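Local coordinates for MsStt7d protein (Micromonas, PDB 4IX6) that probably acts as an ATP-dependent protein kinase, this chain holding its kinase domain, which binds ADP and magnesium, at residues T80-M85 with K185-G190. Sequence-based numbering, arbitrary orientation.
Sequences TCARFM and KLIDLG. With ADP (adenosine-5'-diphosphate), chain F.
C81 and L186 form a single beta bridge, evidenced by two backbone hydrogen bonds: L186 N donates to T80 O (2.9 Å, 168° at the hydrogen), and A82 N donates to L186 O, less straight at 142°. L186 O also receives a CA-H...O contact from C81 CA at 3.0 Å, so both approach one carbonyl. This is the tight part. With chi1 at -57°, C81 SG stands beside its own backbone N and lies 3.9 Å from L186 CB, while L189 CD1 closes in from further along the chain. On the adenine side, A82 CB meets I187 CG2 at 3.9 Å and approaches ADP N6, and I187 CD1 lies 3.6 Å from ADP C2'. I187 thus lines the nucleotide pocket just before D188-L189-G190, which stands at the DFG position of protein kinases; D188 is a magnesium ligand whose OD1 accepts from G190 N in an Asx turn. Replacing I187 by alanine removes CG2 and CD1 and would probably open a gap between A82 and the nucleotide's ribose. The K185 side, though buried, is less closely packed and water-mediated: its extended chain runs past C81 O (CD 3.9 Å), and a water links that oxygen to NZ, which also forms salt bridges with E114 and D180. Helices 59-76 and 141-161 flank the bridge through V73 and L159, while strand 184-186 pairs with 174-176 and strand 84-90 with 106-112.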
ATOM      1  N   THR B  80     -14.517 -21.443  -2.191  1.00 11.67           N
ATOM      2  CA  THR B  80     -14.985 -20.071  -1.965  1.00  9.37           C
ATOM      3  C   THR B  80     -13.991 -19.055  -2.524  1.00 12.71           C
ATOM      4  O   THR B  80     -14.396 -18.003  -3.016  1.00 11.22           O
ATOM      5  CB  THR B  80     -15.211 -19.747  -0.476  1.00 11.06           C
ATOM      6  OG1 THR B  80     -13.990 -19.938   0.256  1.00 12.49           O
ATOM      7  CG2 THR B  80     -16.310 -20.624   0.117  1.00 12.53           C
ATOM      8  N   CYS B  81     -12.697 -19.373  -2.456  1.00 10.62           N
ATOM      9  CA  CYS B  81     -11.634 -18.435  -2.843  1.00  9.94           C
ATOM     10  C   CYS B  81     -10.679 -19.103  -3.819  1.00 11.64           C
ATOM     11  O   CYS B  81     -10.753 -20.319  -4.033  1.00 13.21           O
ATOM     12  CB  CYS B  81     -10.846 -18.000  -1.608  1.00  9.22           C
ATOM     13  SG  CYS B  81     -11.824 -17.265  -0.309  1.00 12.03           S
ATOM     14  N   ALA B  82      -9.756 -18.332  -4.385  1.00 10.05           N
ATOM     15  CA  ALA B  82      -8.754 -18.924  -5.274  1.00  9.71           C
ATOM     16  C   ALA B  82      -8.006 -20.050  -4.579  1.00 10.42           C
ATOM     17  O   ALA B  82      -7.647 -19.948  -3.400  1.00 11.09           O
ATOM     18  CB  ALA B  82      -7.776 -17.862  -5.745  1.00  9.74           C
ATOM     19  N   ARG B  83      -7.759 -21.125  -5.324  1.00 10.87           N
ATOM     20  CA  ARG B  83      -7.148 -22.308  -4.745  1.00  9.41           C
ATOM     21  C   ARG B  83      -5.741 -22.008  -4.247  1.00 12.64           C
ATOM     22  O   ARG B  83      -4.907 -21.535  -5.006  1.00 13.56           O
ATOM     23  CB  ARG B  83      -7.113 -23.444  -5.757  1.00 14.36           C
ATOM     24  CG  ARG B  83      -6.270 -24.623  -5.286  1.00 18.26           C
ATOM     25  CD  ARG B  83      -6.525 -25.856  -6.140  1.00 21.52           C
ATOM     26  NE  ARG B  83      -6.312 -25.609  -7.565  1.00 24.70           N
ATOM     27  CZ  ARG B  83      -5.184 -25.886  -8.217  1.00 26.61           C
ATOM     28  NH1 ARG B  83      -4.151 -26.419  -7.577  1.00 20.89           N
ATOM     29  NH2 ARG B  83      -5.096 -25.635  -9.520  1.00 28.05           N
ATOM     30  N   PHE B  84      -5.502 -22.285  -2.965  1.00 11.26           N
ATOM     31  CA  PHE B  84      -4.227 -21.985  -2.308  1.00 10.87           C
ATOM     32  C   PHE B  84      -3.252 -23.149  -2.453  1.00 13.42           C
ATOM     33  O   PHE B  84      -3.567 -24.281  -2.083  1.00 17.03           O
ATOM     34  CB  PHE B  84      -4.480 -21.660  -0.833  1.00 13.91           C
ATOM     35  CG  PHE B  84      -3.242 -21.330  -0.051  1.00 12.63           C
ATOM     36  CD1 PHE B  84      -2.406 -20.308  -0.451  1.00 10.09           C
ATOM     37  CD2 PHE B  84      -2.938 -22.028   1.115  1.00 13.29           C
ATOM     38  CE1 PHE B  84      -1.270 -19.984   0.289  1.00 14.10           C
ATOM     39  CE2 PHE B  84      -1.804 -21.713   1.859  1.00 13.04           C
ATOM     40  CZ  PHE B  84      -0.967 -20.693   1.443  1.00 14.09           C
ATOM     41  N   MET B  85      -2.069 -22.855  -2.977  1.00 10.56           N
ATOM     42  CA  MET B  85      -1.077 -23.886  -3.298  1.00  9.96           C
ATOM     43  C   MET B  85       0.079 -23.936  -2.316  1.00 15.55           C
ATOM     44  O   MET B  85       0.970 -24.787  -2.437  1.00 20.60           O
ATOM     45  CB  MET B  85      -0.574 -23.675  -4.724  1.00 13.44           C
ATOM     46  CG  MET B  85      -1.699 -23.851  -5.751  1.00 16.08           C
ATOM     47  SD  MET B  85      -1.232 -23.613  -7.475  1.00 18.28           S
ATOM     48  CE  MET B  85      -0.270 -25.105  -7.751  1.00 16.27           C
ATOM     49  N   LYS B 185     -15.158 -16.769  -7.661  1.00  9.22           N
ATOM     50  CA  LYS B 185     -14.304 -17.077  -6.524  1.00 10.14           C
ATOM     51  C   LYS B 185     -13.728 -15.778  -5.985  1.00 12.30           C
ATOM     52  O   LYS B 185     -13.344 -14.886  -6.744  1.00 11.34           O
ATOM     53  CB  LYS B 185     -13.157 -17.984  -6.936  1.00  9.35           C
ATOM     54  CG  LYS B 185     -13.594 -19.410  -7.323  1.00  9.91           C
ATOM     55  CD  LYS B 185     -12.386 -20.281  -7.552  1.00 11.41           C
ATOM     56  CE  LYS B 185     -12.825 -21.660  -8.001  1.00 12.71           C
ATOM     57  NZ  LYS B 185     -11.660 -22.559  -8.217  1.00 12.64           N
ATOM     58  N   LEU B 186     -13.649 -15.687  -4.668  1.00  9.55           N
ATOM     59  CA  LEU B 186     -13.024 -14.542  -4.027  1.00 11.15           C
ATOM     60  C   LEU B 186     -11.512 -14.664  -4.112  1.00 12.66           C
ATOM     61  O   LEU B 186     -10.963 -15.757  -4.061  1.00 12.49           O
ATOM     62  CB  LEU B 186     -13.449 -14.470  -2.563  1.00 11.42           C
ATOM     63  CG  LEU B 186     -14.868 -13.944  -2.338  1.00 10.18           C
ATOM     64  CD1 LEU B 186     -15.369 -14.391  -0.966  1.00 13.02           C
ATOM     65  CD2 LEU B 186     -14.881 -12.414  -2.457  1.00 11.06           C
ATOM     66  N   ILE B 187     -10.845 -13.525  -4.248  1.00 10.65           N
ATOM     67  CA  ILE B 187      -9.401 -13.468  -4.061  1.00 11.06           C
ATOM     68  C   ILE B 187      -9.066 -12.484  -2.939  1.00 12.01           C
ATOM     69  O   ILE B 187      -9.934 -11.725  -2.484  1.00 11.65           O
ATOM     70  CB  ILE B 187      -8.649 -13.058  -5.352  1.00 12.05           C
ATOM     71  CG1 ILE B 187      -9.199 -11.737  -5.894  1.00 12.03           C
ATOM     72  CG2 ILE B 187      -8.781 -14.147  -6.422  1.00 15.68           C
ATOM     73  CD1 ILE B 187      -8.276 -11.048  -6.915  1.00 12.50           C
ATOM     74  N   ASP B 188      -7.810 -12.513  -2.499  1.00 10.94           N
ATOM     75  CA  ASP B 188      -7.235 -11.480  -1.627  1.00 11.08           C
ATOM     76  C   ASP B 188      -7.791 -11.504  -0.203  1.00 12.03           C
ATOM     77  O   ASP B 188      -8.642 -10.687   0.181  1.00 13.78           O
ATOM     78  CB  ASP B 188      -7.377 -10.097  -2.272  1.00 13.28           C
ATOM     79  CG  ASP B 188      -6.608  -9.027  -1.534  1.00 21.86           C
ATOM     80  OD1 ASP B 188      -5.831  -9.364  -0.610  1.00 16.31           O
ATOM     81  OD2 ASP B 188      -6.773  -7.841  -1.903  1.00 26.88           O
ATOM     82  N   LEU B 189      -7.297 -12.458   0.572  1.00 10.89           N
ATOM     83  CA  LEU B 189      -7.581 -12.546   1.998  1.00 12.54           C
ATOM     84  C   LEU B 189      -6.590 -11.722   2.824  1.00 11.43           C
ATOM     85  O   LEU B 189      -6.447 -11.924   4.021  1.00 13.42           O
ATOM     86  CB  LEU B 189      -7.554 -14.020   2.424  1.00 10.35           C
ATOM     87  CG  LEU B 189      -8.670 -14.874   1.804  1.00 12.33           C
ATOM     88  CD1 LEU B 189      -8.298 -16.360   1.826  1.00 13.87           C
ATOM     89  CD2 LEU B 189      -9.989 -14.613   2.522  1.00 13.83           C
ATOM     90  N   GLY B 190      -5.929 -10.766   2.179  1.00 12.86           N
ATOM     91  CA  GLY B 190      -4.934  -9.944   2.848  1.00 15.09           C
ATOM     92  C   GLY B 190      -5.461  -9.084   3.984  1.00 15.67           C
ATOM     93  O   GLY B 190      -4.701  -8.690   4.870  1.00 16.83           O
TER
HETATM   94  PB  ADP F 601      -6.667  -4.192  -8.084  1.00 79.06           P
HETATM   95  O1B ADP F 601      -7.266  -5.119  -9.121  1.00 78.10           O
HETATM   96  O2B ADP F 601      -5.592  -3.285  -8.641  1.00 76.69           O
HETATM   97  O3B ADP F 601      -7.694  -3.482  -7.230  1.00 75.51           O
HETATM   98  PA  ADP F 601      -4.309  -5.335  -6.895  1.00 63.61           P
HETATM   99  O1A ADP F 601      -4.034  -5.990  -5.558  1.00 58.68           O
HETATM  100  O2A ADP F 601      -3.688  -3.989  -7.203  1.00 63.18           O
HETATM  101  O3A ADP F 601      -5.916  -5.163  -7.023  1.00 80.89           O
HETATM  102  O5' ADP F 601      -3.884  -6.387  -8.057  1.00 50.13           O
HETATM  103  C5' ADP F 601      -3.830  -7.809  -7.849  1.00 37.38           C
HETATM  104  C4' ADP F 601      -4.144  -8.513  -9.170  1.00 28.77           C
HETATM  105  O4' ADP F 601      -3.799  -9.909  -9.157  1.00 19.31           O
HETATM  106  C3' ADP F 601      -5.628  -8.413  -9.488  1.00 34.36           C
HETATM  107  O3' ADP F 601      -5.809  -7.837 -10.782  1.00 43.07           O
HETATM  108  C2' ADP F 601      -6.117  -9.838  -9.536  1.00 23.60           C
HETATM  109  O2' ADP F 601      -7.062 -10.018 -10.597  1.00 34.55           O
HETATM  110  C1' ADP F 601      -4.858 -10.661  -9.750  1.00 15.83           C
HETATM  111  N9  ADP F 601      -4.979 -11.923  -9.012  1.00 14.39           N
HETATM  112  C8  ADP F 601      -4.799 -12.087  -7.690  1.00 13.84           C
HETATM  113  N7  ADP F 601      -5.005 -13.376  -7.338  1.00 15.33           N
HETATM  114  C5  ADP F 601      -5.333 -14.053  -8.454  1.00 13.23           C
HETATM  115  C6  ADP F 601      -5.658 -15.451  -8.787  1.00 16.45           C
HETATM  116  N6  ADP F 601      -5.680 -16.402  -7.818  1.00 15.88           N
HETATM  117  N1  ADP F 601      -5.943 -15.732 -10.077  1.00 13.68           N
HETATM  118  C2  ADP F 601      -5.910 -14.807 -11.053  1.00 13.66           C
HETATM  119  N3  ADP F 601      -5.618 -13.505 -10.819  1.00 15.41           N
HETATM  120  C4  ADP F 601      -5.322 -13.094  -9.560  1.00 14.57           C
HETATM  121  O   HOH W   1     -10.769 -22.711  -5.388  1.00 18.89           O